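Local coordinates for protein 47 KDA membrane antigen (Treponema pallidum, PDB 1O75) that has zinc-dependent carboxypeptidase activity on synthetic depsipeptides, binds penicillin and is a possible D,D-carboxypeptidase acting on peptidoglycan, at residues L25-S28 with R29-L33; A161-H164 with E165-G168. The protein carries 2 engineered substitutions. All blocks are in the same frame, centred on the assembly; numbering follows the deposited sequence.

Contact 1. Residues L25-S28 with R29-L33; sequences LGQS and RDVLL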
loop_
_atom_site.group_PDB
_atom_site.type_symbol
_atom_site.label_atom_id
_atom_site.label_comp_id
_atom_site.label_asym_id
_atom_site.label_seq_id
_atom_site.Cartn_x
_atom_site.Cartn_y
_atom_site.Cartn_z
ATOM N N LEU B 25 5.296 22.737 -25.969
ATOM C CA LEU B 25 4.095 23.559 -25.946
ATOM C C LEU B 25 4.153 24.713 -26.968
ATOM O O LEU B 25 3.238 25.536 -27.030
ATOM C CB LEU B 25 3.873 24.115 -24.534
ATOM C CG LEU B 25 3.857 23.052 -23.403
ATOM C CD1 LEU B 25 3.807 23.739 -22.058
ATOM C CD2 LEU B 25 2.646 22.138 -23.577
ATOM N N GLY B 26 5.219 24.748 -27.766
ATOM C CA GLY B 26 5.376 25.816 -28.740
ATOM C C GLY B 26 5.469 27.171 -28.055
ATOM O O GLY B 26 4.854 28.133 -28.500
ATOM N N GLN B 27 6.236 27.258 -26.973
ATOM C CA GLN B 27 6.390 28.511 -26.235
ATOM C C GLN B 27 7.886 28.814 -26.129
ATOM O O GLN B 27 8.683 28.284 -26.904
ATOM C CB GLN B 27 5.796 28.370 -24.831
ATOM C CG GLN B 27 4.287 28.138 -24.781
ATOM C CD GLN B 27 3.504 29.342 -25.253
ATOM O OE1 GLN B 27 3.998 30.477 -25.204
ATOM N NE2 GLN B 27 2.261 29.108 -25.701
ATOM N N SER B 28 8.276 29.698 -25.211
ATOM C CA SER B 28 9.711 29.973 -25.041
ATOM C C SER B 28 10.054 29.694 -23.582
ATOM O O SER B 28 9.181 29.705 -22.718
ATOM C CB SER B 28 10.063 31.429 -25.341
ATOM O OG SER B 28 9.530 32.284 -24.351
ATOM N N ARG B 29 11.326 29.454 -23.311
ATOM C CA ARG B 29 11.731 29.192 -21.937
ATOM C C ARG B 29 11.277 30.308 -21.000
ATOM O O ARG B 29 10.676 30.049 -19.954
ATOM C CB ARG B 29 13.248 29.023 -21.855
ATOM C CG ARG B 29 13.753 28.792 -20.430
ATOM C CD ARG B 29 15.223 28.363 -20.422
ATOM N NE ARG B 29 16.049 29.293 -21.179
ATOM C CZ ARG B 29 16.141 30.586 -20.898
ATOM N NH1 ARG B 29 15.463 31.084 -19.876
ATOM N NH2 ARG B 29 16.897 31.385 -21.641
ATOM N N ASP B 30 11.514 31.553 -21.396
ATOM C CA ASP B 30 11.162 32.682 -20.543
ATOM C C ASP B 30 9.703 32.798 -20.213
ATOM O O ASP B 30 9.330 33.203 -19.108
ATOM C CB ASP B 30 11.694 33.981 -21.155
ATOM C CG ASP B 30 13.209 34.009 -21.171
ATOM O OD1 ASP B 30 13.801 33.635 -20.135
ATOM O OD2 ASP B 30 13.811 34.382 -22.198
ATOM N N VAL B 31 8.858 32.436 -21.169
ATOM C CA VAL B 31 7.424 32.463 -20.930
ATOM C C VAL B 31 7.035 31.359 -19.938
ATOM O O VAL B 31 6.043 31.478 -19.219
ATOM C CB VAL B 31 6.671 32.276 -22.265
ATOM C CG1 VAL B 31 5.306 31.670 -22.030
ATOM C CG2 VAL B 31 6.581 33.632 -22.966
ATOM N N LEU B 32 7.817 30.289 -19.891
ATOM C CA LEU B 32 7.506 29.191 -18.976
ATOM C C LEU B 32 8.127 29.379 -17.573
ATOM O O LEU B 32 7.955 28.538 -16.679
ATOM C CB LEU B 32 7.954 27.868 -19.592
ATOM C CG LEU B 32 7.225 27.450 -20.878
ATOM C CD1 LEU B 32 7.648 26.038 -21.258
ATOM C CD2 LEU B 32 5.715 27.534 -20.664
ATOM N N LEU B 33 8.827 30.491 -17.381
ATOM C CA LEU B 33 9.446 30.793 -16.088
ATOM C C LEU B 33 8.741 32.010 -15.498
ATOM O O LEU B 33 8.590 33.025 -16.169
ATOM C CB LEU B 33 10.944 31.085 -16.274
ATOM C CG LEU B 33 11.826 29.906 -16.696
ATOM C CD1 LEU B 33 13.219 30.390 -16.938
ATOM C CD2 LEU B 33 11.845 28.832 -15.600
#

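Contact 2. Residues A161-H164 with E165-G168; sequences AVPH and ELKG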
loop_
_atom_site.group_PDB
_atom_site.type_symbol
_atom_site.label_atom_id
_atom_site.label_comp_id
_atom_site.label_asym_id
_atom_site.label_seq_id
_atom_site.Cartn_x
_atom_site.Cartn_y
_atom_site.Cartn_z
ATOM N N ALA B 161 19.589 15.566 -30.185
ATOM C CA ALA B 161 20.349 15.561 -31.441
ATOM C C ALA B 161 20.955 16.953 -31.423
ATOM O O ALA B 161 20.226 17.944 -31.327
ATOM C CB ALA B 161 19.428 15.402 -32.642
ATOM N N VAL B 162 22.281 17.028 -31.485
ATOM C CA VAL B 162 22.986 18.301 -31.421
ATOM C C VAL B 162 23.772 18.576 -32.702
ATOM O O VAL B 162 24.640 17.792 -33.085
ATOM C CB VAL B 162 23.982 18.323 -30.222
ATOM C CG1 VAL B 162 24.736 19.649 -30.171
ATOM C CG2 VAL B 162 23.232 18.091 -28.919
ATOM N N PRO B 163 23.468 19.694 -33.380
ATOM C CA PRO B 163 24.179 20.031 -34.616
ATOM C C PRO B 163 25.634 20.325 -34.270
ATOM O O PRO B 163 25.925 20.887 -33.215
ATOM C CB PRO B 163 23.448 21.281 -35.115
ATOM C CG PRO B 163 22.087 21.186 -34.462
ATOM C CD PRO B 163 22.433 20.697 -33.082
ATOM N N HIS B 164 26.536 19.943 -35.164
ATOM C CA HIS B 164 27.963 20.162 -34.962
ATOM C C HIS B 164 28.312 21.547 -34.411
ATOM O O HIS B 164 29.051 21.662 -33.440
ATOM C CB HIS B 164 28.710 19.942 -36.278
ATOM C CG HIS B 164 30.193 20.069 -36.145
ATOM N ND1 HIS B 164 30.967 19.112 -35.526
ATOM C CD2 HIS B 164 31.035 21.069 -36.496
ATOM C CE1 HIS B 164 32.223 19.518 -35.498
ATOM N NE2 HIS B 164 32.292 20.703 -36.079
ATOM N N GLU B 165 27.783 22.597 -35.023
ATOM C CA GLU B 165 28.075 23.954 -34.570
ATOM C C GLU B 165 27.656 24.247 -33.134
ATOM O O GLU B 165 28.152 25.193 -32.518
ATOM C CB GLU B 165 27.412 24.985 -35.490
ATOM C CG GLU B 165 25.908 24.798 -35.660
ATOM C CD GLU B 165 25.566 23.891 -36.831
ATOM O OE1 GLU B 165 26.125 22.777 -36.920
ATOM O OE2 GLU B 165 24.731 24.297 -37.671
ATOM N N LEU B 166 26.739 23.446 -32.597
ATOM C CA LEU B 166 26.263 23.669 -31.234
ATOM C C LEU B 166 26.901 22.756 -30.195
ATOM O O LEU B 166 26.790 22.993 -28.993
ATOM C CB LEU B 166 24.741 23.507 -31.191
ATOM C CG LEU B 166 23.973 24.563 -31.985
ATOM C CD1 LEU B 166 22.481 24.289 -31.921
ATOM C CD2 LEU B 166 24.286 25.936 -31.413
ATOM N N LYS B 167 27.565 21.713 -30.676
ATOM C CA LYS B 167 28.208 20.720 -29.833
ATOM C C LYS B 167 28.918 21.277 -28.604
ATOM O O LYS B 167 28.819 20.711 -27.518
ATOM C CB LYS B 167 29.192 19.912 -30.676
ATOM C CG LYS B 167 29.698 18.652 -30.016
ATOM C CD LYS B 167 30.120 17.641 -31.069
ATOM C CE LYS B 167 30.510 16.327 -30.430
ATOM N NZ LYS B 167 30.758 15.282 -31.455
ATOM N N GLY B 168 29.616 22.397 -28.775
ATOM C CA GLY B 168 30.360 22.979 -27.673
ATOM C C GLY B 168 29.532 23.599 -26.578
ATOM O O GLY B 168 29.775 23.368 -25.392
#

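Contact 1. Residues L25-S28 with R29-L33
S28 and V31 meet through the serine hydroxyl, which accepts the backbone N-H of V31: OG to V31 N is 3.3 Å, with an N-H...O angle of 155°. The first torsion of S28 makes this possible (chi1 69°), since it sets OG between the backbone N and the carbonyl carbon, over the start of the following turn. The S28 carbonyl works alongside it. L32 N lies 3.2 Å from S28 O, in the carbonyl plane, with a C=O...N angle of 158°; V31 N adds a weak bond to the same oxygen. Hydroxyl to the third residue on and carbonyl to the fourth define an ST motif, here opening one helical turn at R29-V31.

The valine follows its own N-H. CG2 of V31 lies beside the backbone N and comes within 3.5 Å of S28 OG, whereas CG1, roughly anti to that N, lies near the side-chain oxygen of Q27. The Q27 and V31 side chains cross obliquely, and the bend at chi2 of the glutamine brings OE1 to 3.6 Å from V31 CG1, a van der Waals contact. L32 adds contacts at its CG and CD2: CG touches S28 O at 3.5 Å, and CD2 lies 4.3 Å from Q27 CB and makes a looser apolar contact with L25 CD1. R29 and D30 form a local salt bridge, NH1 to OD1 at 3.1 Å, although its hydrogen bond is weak.

G26 marks the chain's exit from helix 17-25 and has positive phi. The turn beyond folds back on that helix, with L32 buried against A18 and W21 and joined to F50 by backbone bonding, within the loop that leads to strand 53-56.

Contact 2. Residues A161-H164 with E165-G168
P163 and L166 close the first of two overlapping beta turns of the type I/III class, by which the chain passes from strand 143-163 into helix 167-173. The bonds establish the turns: L166 N donates to P163 O at 2.8 Å (N-H...O 148°), and K167 N donates to H164 O at 3.1 Å. The backbone angles of H164, E165 and L166, all in the helical region, give the class. K167 N also bonds weakly to P163 O, which therefore takes two N-H groups.

Three side chains, those of V162, P163 and E165, touch the bonded turn. The proline ring and L166 cross at a slant, with P163 CD 3.8 Å from L166 CD1. On V162, CG1 does the touching: anti to its backbone N, it reaches K167 N at 3.5 Å and the CB of L166 at 4.0 Å, an aliphatic contact beside the N-H that is bonded within the turn. E165 is folded back, its CG between the backbone N and the carbonyl carbon (chi1 55°) and its chain bent at chi2, which puts OE1 3.6 Å from P163 CB. That carboxylate also approaches H164 N, but the angle is too poor for a hydrogen bond.

Further out, M192 of strand 190-194 packs on V162, P163 and L166, and F176 covers V162 as well. Backbone bonds tie V162 to S9, and H164 to E7, placing the turn beside the start of strand 8-16, while strand 190-194 pairs with A161. K167 is touched near its root by H164 O, 3.3 Å from CB, then runs out extended, and its NZ forms a salt bridge with OE2 of E178.

Contact 1 comes before contact 2 along the chain, and both belong to the Tp47 domain a part of the protein. Their centres are about 22 Å apart and their nearest atoms about 13 Å, so they do not meet. The link is the mixed sheet: strand 8-16 runs directly into helix 17-25, whose end leads to residues 25-33, and it pairs antiparallel with strand 143-163, which ends where residues 161-168 turn into helix 167-173. Contact 1 is thus a helix exit and contact 2 a strand exit, both on the same side of the chain's centre. Each is a surface turn that redirects the backbone of this domain.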